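Local atomic coordinates of putative cytosine/guanine deaminase (Unidentified, PDB entry 2PAJ), a protein that catalyses the zinc-dependent hydrolytic deamination of 2-amino-4-hydroxypteridines such as isoxanthopterin, releasing ammonium and leaving the 2,4-dihydroxypteridine. Residues 13-18 with 58-63. Sequence-based numbering, arbitrary orientation.
Sequences LIRNAA and ETIVDA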
ATOM      1  N   LEU A  13      22.001  15.397  -3.380  1.00 59.02           N
ATOM      2  CA  LEU A  13      21.875  15.546  -4.812  1.00 57.74           C
ATOM      3  C   LEU A  13      22.022  14.215  -5.524  1.00 57.50           C
ATOM      4  O   LEU A  13      23.073  13.585  -5.494  1.00 56.69           O
ATOM      5  CB  LEU A  13      22.918  16.535  -5.335  1.00 57.23           C
ATOM      6  CG  LEU A  13      22.792  17.039  -6.776  1.00 57.47           C
ATOM      7  CD1 LEU A  13      21.642  18.015  -6.873  1.00 55.68           C
ATOM      8  CD2 LEU A  13      24.085  17.713  -7.205  1.00 57.76           C
ATOM      9  N   ILE A  14      20.934  13.779  -6.140  1.00 58.07           N
ATOM     10  CA  ILE A  14      20.935  12.551  -6.914  1.00 59.07           C
ATOM     11  C   ILE A  14      21.337  13.066  -8.293  1.00 58.23           C
ATOM     12  O   ILE A  14      20.663  13.931  -8.861  1.00 57.36           O
ATOM     13  CB  ILE A  14      19.522  11.929  -6.945  1.00 60.96           C
ATOM     14  CG1 ILE A  14      19.050  11.645  -5.513  1.00 60.65           C
ATOM     15  CG2 ILE A  14      19.524  10.646  -7.756  1.00 61.05           C
ATOM     16  CD1 ILE A  14      17.624  11.151  -5.429  1.00 60.89           C
ATOM     17  N   ARG A  15      22.450  12.568  -8.815  1.00 58.04           N
ATOM     18  CA  ARG A  15      22.927  13.055 -10.100  1.00 57.62           C
ATOM     19  C   ARG A  15      22.975  12.056 -11.237  1.00 56.11           C
ATOM     20  O   ARG A  15      23.148  10.849 -11.034  1.00 55.26           O
ATOM     21  CB  ARG A  15      24.340  13.630  -9.971  1.00 58.72           C
ATOM     22  CG  ARG A  15      24.653  14.370  -8.695  1.00 62.15           C
ATOM     23  CD  ARG A  15      26.092  14.861  -8.765  1.00 65.37           C
ATOM     24  NE  ARG A  15      26.283  15.800  -9.876  1.00 67.77           N
ATOM     25  CZ  ARG A  15      27.466  16.133 -10.392  1.00 67.77           C
ATOM     26  NH1 ARG A  15      28.587  15.600  -9.905  1.00 67.18           N
ATOM     27  NH2 ARG A  15      27.530  17.009 -11.389  1.00 66.42           N
ATOM     28  N   ASN A  16      22.829  12.606 -12.438  1.00 54.54           N
ATOM     29  CA  ASN A  16      22.939  11.867 -13.685  1.00 52.35           C
ATOM     30  C   ASN A  16      22.032  10.661 -13.874  1.00 51.97           C
ATOM     31  O   ASN A  16      22.497   9.576 -14.209  1.00 52.14           O
ATOM     32  CB  ASN A  16      24.404  11.461 -13.846  1.00 51.45           C
ATOM     33  CG  ASN A  16      24.754  11.109 -15.253  1.00 51.93           C
ATOM     34  OD1 ASN A  16      24.460  11.861 -16.179  1.00 50.94           O
ATOM     35  ND2 ASN A  16      25.399   9.964 -15.433  1.00 50.98           N
ATOM     36  N   ALA A  17      20.733  10.851 -13.677  1.00 52.41           N
ATOM     37  CA  ALA A  17      19.780   9.753 -13.832  1.00 51.70           C
ATOM     38  C   ALA A  17      19.534   9.470 -15.318  1.00 51.75           C
ATOM     39  O   ALA A  17      19.480  10.394 -16.139  1.00 53.44           O
ATOM     40  CB  ALA A  17      18.475  10.098 -13.146  1.00 49.11           C
ATOM     41  N   ALA A  18      19.389   8.193 -15.662  1.00 49.43           N
ATOM     42  CA  ALA A  18      19.148   7.792 -17.038  1.00 46.71           C
ATOM     43  C   ALA A  18      17.710   8.111 -17.434  1.00 47.31           C
ATOM     44  O   ALA A  18      17.414   8.330 -18.605  1.00 47.98           O
ATOM     45  CB  ALA A  18      19.423   6.307 -17.197  1.00 45.36           C
ATOM     46  N   GLU A  58      27.508  18.943   0.401  1.00 65.86           N
ATOM     47  CA  GLU A  58      26.231  18.300   0.133  1.00 64.21           C
ATOM     48  C   GLU A  58      26.416  16.808  -0.126  1.00 63.63           C
ATOM     49  O   GLU A  58      27.468  16.379  -0.600  1.00 63.62           O
ATOM     50  CB  GLU A  58      25.581  18.966  -1.072  1.00 64.92           C
ATOM     51  CG  GLU A  58      24.193  18.478  -1.378  1.00 67.10           C
ATOM     52  CD  GLU A  58      23.620  19.158  -2.599  1.00 68.68           C
ATOM     53  OE1 GLU A  58      24.196  18.967  -3.696  1.00 70.78           O
ATOM     54  OE2 GLU A  58      22.609  19.886  -2.459  1.00 68.74           O
ATOM     55  N   THR A  59      25.405  16.012   0.200  1.00 62.64           N
ATOM     56  CA  THR A  59      25.499  14.578  -0.037  1.00 61.55           C
ATOM     57  C   THR A  59      25.219  14.312  -1.499  1.00 61.85           C
ATOM     58  O   THR A  59      24.290  14.889  -2.084  1.00 61.50           O
ATOM     59  CB  THR A  59      24.478  13.792   0.786  1.00 61.22           C
ATOM     60  OG1 THR A  59      24.781  13.936   2.178  1.00 62.99           O
ATOM     61  CG2 THR A  59      24.503  12.313   0.408  1.00 57.45           C
ATOM     62  N   ILE A  60      26.028  13.448  -2.099  1.00 60.95           N
ATOM     63  CA  ILE A  60      25.833  13.137  -3.500  1.00 60.18           C
ATOM     64  C   ILE A  60      25.691  11.658  -3.753  1.00 59.91           C
ATOM     65  O   ILE A  60      26.434  10.844  -3.209  1.00 60.58           O
ATOM     66  CB  ILE A  60      26.985  13.695  -4.358  1.00 58.84           C
ATOM     67  CG1 ILE A  60      26.944  15.218  -4.332  1.00 58.18           C
ATOM     68  CG2 ILE A  60      26.864  13.199  -5.792  1.00 58.49           C
ATOM     69  CD1 ILE A  60      28.003  15.854  -5.155  1.00 60.06           C
ATOM     70  N   VAL A  61      24.704  11.315  -4.567  1.00 59.76           N
ATOM     71  CA  VAL A  61      24.469   9.926  -4.922  1.00 61.20           C
ATOM     72  C   VAL A  61      24.476   9.854  -6.448  1.00 60.89           C
ATOM     73  O   VAL A  61      23.651  10.483  -7.117  1.00 60.45           O
ATOM     74  CB  VAL A  61      23.121   9.405  -4.325  1.00 60.18           C
ATOM     75  CG1 VAL A  61      22.055  10.439  -4.469  1.00 62.27           C
ATOM     76  CG2 VAL A  61      22.695   8.128  -5.017  1.00 60.71           C
ATOM     77  N   ASP A  62      25.441   9.106  -6.984  1.00 60.51           N
ATOM     78  CA  ASP A  62      25.617   8.928  -8.423  1.00 59.93           C
ATOM     79  C   ASP A  62      24.613   7.932  -9.001  1.00 59.46           C
ATOM     80  O   ASP A  62      24.757   6.713  -8.858  1.00 58.18           O
ATOM     81  CB  ASP A  62      27.046   8.458  -8.702  1.00 62.54           C
ATOM     82  CG  ASP A  62      27.351   8.361 -10.181  1.00 64.56           C
ATOM     83  OD1 ASP A  62      26.984   9.303 -10.914  1.00 67.21           O
ATOM     84  OD2 ASP A  62      27.960   7.351 -10.608  1.00 65.17           O
ATOM     85  N   ALA A  63      23.595   8.468  -9.662  1.00 58.79           N
ATOM     86  CA  ALA A  63      22.555   7.644 -10.251  1.00 58.37           C
ATOM     87  C   ALA A  63      22.815   7.423 -11.722  1.00 58.78           C
ATOM     88  O   ALA A  63      21.884   7.331 -12.523  1.00 57.63           O
ATOM     89  CB  ALA A  63      21.191   8.297 -10.056  1.00 58.00           C
TER
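Leu13 and Arg15 pair with the neighbouring strand through a ladder of four backbone hydrogen bonds. Leu13 N donates to Thr59 O (2.7 Å) and Leu13 O receives Val61 N; one step on, Arg15 N reaches Val61 O at 2.9 Å and Arg15 O takes Ala63 N. Each of these two residues thus clasps two different residues of 59-63, the signature of parallel pairing, and the segment axes come within 4.8 Å and are inclined by 23°. Ile60 CA points a C-H at Leu13 O, and Ile14 CA does the same to Val61 O.

Glu58 stretches its carboxylate beside Leu13, placing OE1 3.2 Å from Leu13 CB, while OE2 is engaged by Arg40 in a salt bridge and by Ser11; a long acidic side chain can span from just before strand 59-62 to these partners. On the face that carries Leu13, the aliphatic part of Arg15 crosses Ile60, with CD 3.5 Å from Ile60 CG2. The bend at chi3 (62°) turns the guanidinium end away from the line of the earlier carbons, so that the methylenes pack on Ile60 while the residue as a whole remains partly open to solvent.

On the opposite face Ile14 and Val61 are buried. They lie side by side, Ile14 CG1 meeting Val61 CG1, and Ile14 CG2 touches the methyl of Ala63 at 3.7 Å. Branched side chains suit extended backbone and fill this layer, which Ile68, Phe447 and Met444 continue, whereas the small Ala63 fits close beside Arg15 O.

The pair joins strand 11-15 to the edge strand 59-62 of a small mixed sheet, with strand 39-42 on the other flank of 11-15. Such a β-sheet domain, beside the metal-bearing TIM barrel and away from the zinc site, is found in many members of the amidohydrolase superfamily.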